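Local structure of uncharacterized protein (6NEZ) at residues S31-L36 / P50-L55. The protein is a bromodomain-containing protein that probably recognises acetylated lysine, as on histone tails, through this helical domain and may thereby act in transcription. Numbering follows the deposited sequence.
Sequences SQDVLL and PNRCDL
Ser31 lies across from Leu55 and Gln32 from Asp54, with CA atoms 5.1 and 5.2 Å apart, and the touching backbones run roughly antiparallel, their directions 152° apart. Water bridges span the gap further along: one joins Val34 N to Cys53 O, another Asp33 N to Asp54 OD2. The direct polar link is a salt bridge in which Arg52 NE donates to Asp33 OD2 at 2.9 Å in a fairly straight bond. The acceptor uses its syn lone pair and lies close to the guanidinium plane, although the carboxylate is turned 81° from that plane. Over one guanidinium face sits Leu35 CD1, 3.8 Å from Arg52 CZ. Asp33 OD1 turns back to accept from Leu36 N at 3.0 Å, N-capping helix 34-37, its CG being held anti to the backbone N (chi1 179°). Asp54 N-caps helix 55-63: OD2 accepts a weak bond from Ala56 N, and OD1 is hydrogen-bonded to Thr57 OG1. Asp33 OD2 and Asp54 OD1 stand 4.1 Å apart, and a water donating to both probably eases their repulsion, as Arg52 would for Asp33. The arrangement ties the short capped helix 34-37 within the bromodomain ZA loop to the capped start of helix A (55-63), where that loop ends, next to the ligand-occupied pocket that Val34 helps line, the probable acetyl-lysine site.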
ATOM      1  N   SER A  31      -5.286  -2.789   5.695  1.00 37.10           N
ATOM      2  CA  SER A  31      -6.512  -1.969   5.493  1.00 37.44           C
ATOM      3  C   SER A  31      -6.337  -0.584   6.113  1.00 36.88           C
ATOM      4  O   SER A  31      -6.787   0.377   5.503  1.00 36.47           O
ATOM      5  CB  SER A  31      -7.739  -2.660   6.021  1.00 37.14           C
ATOM      6  OG  SER A  31      -7.899  -3.900   5.348  1.00 40.06           O
ATOM      7  N   GLN A  32      -5.710  -0.480   7.286  1.00 36.29           N
ATOM      8  CA  GLN A  32      -5.763   0.757   8.095  1.00 35.62           C
ATOM      9  C   GLN A  32      -4.442   1.014   8.811  1.00 33.54           C
ATOM     10  O   GLN A  32      -3.669   0.066   9.021  1.00 31.83           O
ATOM     11  CB  GLN A  32      -6.893   0.647   9.116  1.00 43.18           C
ATOM     12  CG  GLN A  32      -8.266   0.607   8.466  1.00 52.02           C
ATOM     13  CD  GLN A  32      -9.375   0.817   9.464  1.00 61.78           C
ATOM     14  OE1 GLN A  32      -9.406   1.819  10.179  1.00 73.03           O
ATOM     15  NE2 GLN A  32     -10.295  -0.135   9.513  1.00 62.22           N
ATOM     16  N   ASP A  33      -4.264   2.261   9.226  1.00 33.96           N
ATOM     17  CA  ASP A  33      -3.072   2.759   9.951  1.00 36.97           C
ATOM     18  C   ASP A  33      -2.842   1.910  11.215  1.00 36.84           C
ATOM     19  O   ASP A  33      -3.777   1.736  12.005  1.00 36.09           O
ATOM     20  CB  ASP A  33      -3.237   4.245  10.259  1.00 35.92           C
ATOM     21  CG  ASP A  33      -2.035   4.766  11.020  1.00 38.54           C
ATOM     22  OD1 ASP A  33      -1.936   4.475  12.219  1.00 39.60           O
ATOM     23  OD2 ASP A  33      -1.197   5.407  10.394  1.00 37.90           O
ATOM     24  N   VAL A  34      -1.625   1.408  11.398  1.00 34.73           N
ATOM     25  CA  VAL A  34      -1.243   0.528  12.533  1.00 36.75           C
ATOM     26  C   VAL A  34      -1.615   1.197  13.862  1.00 36.26           C
ATOM     27  O   VAL A  34      -2.220   0.527  14.709  1.00 38.96           O
ATOM     28  CB  VAL A  34       0.260   0.187  12.466  1.00 36.10           C
ATOM     29  CG1 VAL A  34       0.755  -0.468  13.744  1.00 36.42           C
ATOM     30  CG2 VAL A  34       0.581  -0.678  11.259  1.00 38.02           C
ATOM     31  N   LEU A  35      -1.226   2.455  14.054  1.00 38.33           N
ATOM     32  CA  LEU A  35      -1.412   3.194  15.325  1.00 39.62           C
ATOM     33  C   LEU A  35      -2.899   3.433  15.586  1.00 39.63           C
ATOM     34  O   LEU A  35      -3.289   3.388  16.771  1.00 37.47           O
ATOM     35  CB  LEU A  35      -0.674   4.530  15.264  1.00 40.14           C
ATOM     36  CG  LEU A  35       0.851   4.454  15.217  1.00 41.68           C
ATOM     37  CD1 LEU A  35       1.460   5.706  15.840  1.00 40.30           C
ATOM     38  CD2 LEU A  35       1.361   3.213  15.917  1.00 43.47           C
ATOM     39  N   LEU A  36      -3.683   3.696  14.545  1.00 37.21           N
ATOM     40  CA  LEU A  36      -5.136   3.957  14.699  1.00 43.31           C
ATOM     41  C   LEU A  36      -5.800   2.717  15.310  1.00 40.37           C
ATOM     42  O   LEU A  36      -6.612   2.873  16.220  1.00 38.34           O
ATOM     43  CB  LEU A  36      -5.746   4.303  13.335  1.00 47.71           C
ATOM     44  CG  LEU A  36      -7.229   4.698  13.362  1.00 51.35           C
ATOM     45  CD1 LEU A  36      -7.449   5.942  14.219  1.00 51.87           C
ATOM     46  CD2 LEU A  36      -7.766   4.933  11.953  1.00 52.47           C
ATOM     47  N   PRO A  50       9.591   4.831  11.311  1.00 37.40           N
ATOM     48  CA  PRO A  50       9.315   6.256  11.501  1.00 40.04           C
ATOM     49  C   PRO A  50       8.453   6.804  10.349  1.00 38.10           C
ATOM     50  O   PRO A  50       7.830   7.824  10.533  1.00 41.78           O
ATOM     51  CB  PRO A  50      10.713   6.900  11.565  1.00 41.61           C
ATOM     52  CG  PRO A  50      11.695   5.727  11.653  1.00 40.76           C
ATOM     53  CD  PRO A  50      10.996   4.582  10.947  1.00 39.91           C
ATOM     54  N   ASN A  51       8.371   6.073   9.232  1.00 35.88           N
ATOM     55  CA  ASN A  51       7.503   6.393   8.069  1.00 36.23           C
ATOM     56  C   ASN A  51       6.501   5.235   7.899  1.00 34.52           C
ATOM     57  O   ASN A  51       6.936   4.095   7.838  1.00 35.79           O
ATOM     58  CB  ASN A  51       8.374   6.604   6.826  1.00 39.86           C
ATOM     59  CG  ASN A  51       7.655   7.161   5.611  1.00 49.46           C
ATOM     60  OD1 ASN A  51       8.197   7.094   4.510  1.00 54.04           O
ATOM     61  ND2 ASN A  51       6.460   7.717   5.775  1.00 47.44           N
ATOM     62  N   ARG A  52       5.203   5.498   7.782  1.00 33.27           N
ATOM     63  CA  ARG A  52       4.206   4.404   7.698  1.00 33.83           C
ATOM     64  C   ARG A  52       3.127   4.759   6.681  1.00 36.01           C
ATOM     65  O   ARG A  52       2.970   5.935   6.324  1.00 33.77           O
ATOM     66  CB  ARG A  52       3.587   4.074   9.060  1.00 32.56           C
ATOM     67  CG  ARG A  52       2.901   5.239   9.746  1.00 33.90           C
ATOM     68  CD  ARG A  52       2.250   4.798  11.043  1.00 36.70           C
ATOM     69  NE  ARG A  52       1.381   5.852  11.544  1.00 36.43           N
ATOM     70  CZ  ARG A  52       1.776   6.939  12.208  1.00 37.22           C
ATOM     71  NH1 ARG A  52       3.054   7.138  12.487  1.00 37.55           N
ATOM     72  NH2 ARG A  52       0.875   7.828  12.589  1.00 36.81           N
ATOM     73  N   CYS A  53       2.403   3.742   6.244  1.00 35.51           N
ATOM     74  CA  CYS A  53       1.262   3.918   5.328  1.00 36.42           C
ATOM     75  C   CYS A  53       0.337   2.702   5.441  1.00 34.27           C
ATOM     76  O   CYS A  53       0.690   1.716   6.119  1.00 35.36           O
ATOM     77  CB  CYS A  53       1.801   4.133   3.922  1.00 34.97           C
ATOM     78  SG  CYS A  53       0.569   4.748   2.760  1.00 37.29           S
ATOM     79  N   ASP A  54      -0.819   2.804   4.813  1.00 33.44           N
ATOM     80  CA  ASP A  54      -1.877   1.774   4.838  1.00 34.79           C
ATOM     81  C   ASP A  54      -2.747   2.048   3.614  1.00 37.28           C
ATOM     82  O   ASP A  54      -2.595   3.163   3.036  1.00 34.73           O
ATOM     83  CB  ASP A  54      -2.641   1.855   6.158  1.00 35.17           C
ATOM     84  CG  ASP A  54      -3.411   3.150   6.306  1.00 34.66           C
ATOM     85  OD1 ASP A  54      -2.796   4.127   6.795  1.00 39.82           O
ATOM     86  OD2 ASP A  54      -4.609   3.180   5.908  1.00 32.21           O
ATOM     87  N   LEU A  55      -3.589   1.087   3.234  1.00 30.98           N
ATOM     88  CA  LEU A  55      -4.439   1.177   2.024  1.00 33.84           C
ATOM     89  C   LEU A  55      -5.557   2.221   2.171  1.00 32.03           C
ATOM     90  O   LEU A  55      -5.965   2.751   1.145  1.00 33.42           O
ATOM     91  CB  LEU A  55      -4.998  -0.210   1.708  1.00 34.05           C
ATOM     92  CG  LEU A  55      -3.978  -1.219   1.183  1.00 35.72           C
ATOM     93  CD1 LEU A  55      -4.622  -2.585   0.967  1.00 36.07           C
ATOM     94  CD2 LEU A  55      -3.348  -0.729  -0.115  1.00 37.83           C
TER
HETATM   95  O   HOH W   1      -0.394   4.517   8.010  1.00 31.95           O
HETATM   96  O   HOH W   2      -2.216   7.228  13.002  1.00 35.14           O
HETATM   97  O   HOH W   3      -5.963   4.306   8.079  1.00 38.33           O
HETATM   98  O   HOH W   4       0.379   2.207   9.191  1.00 31.51           O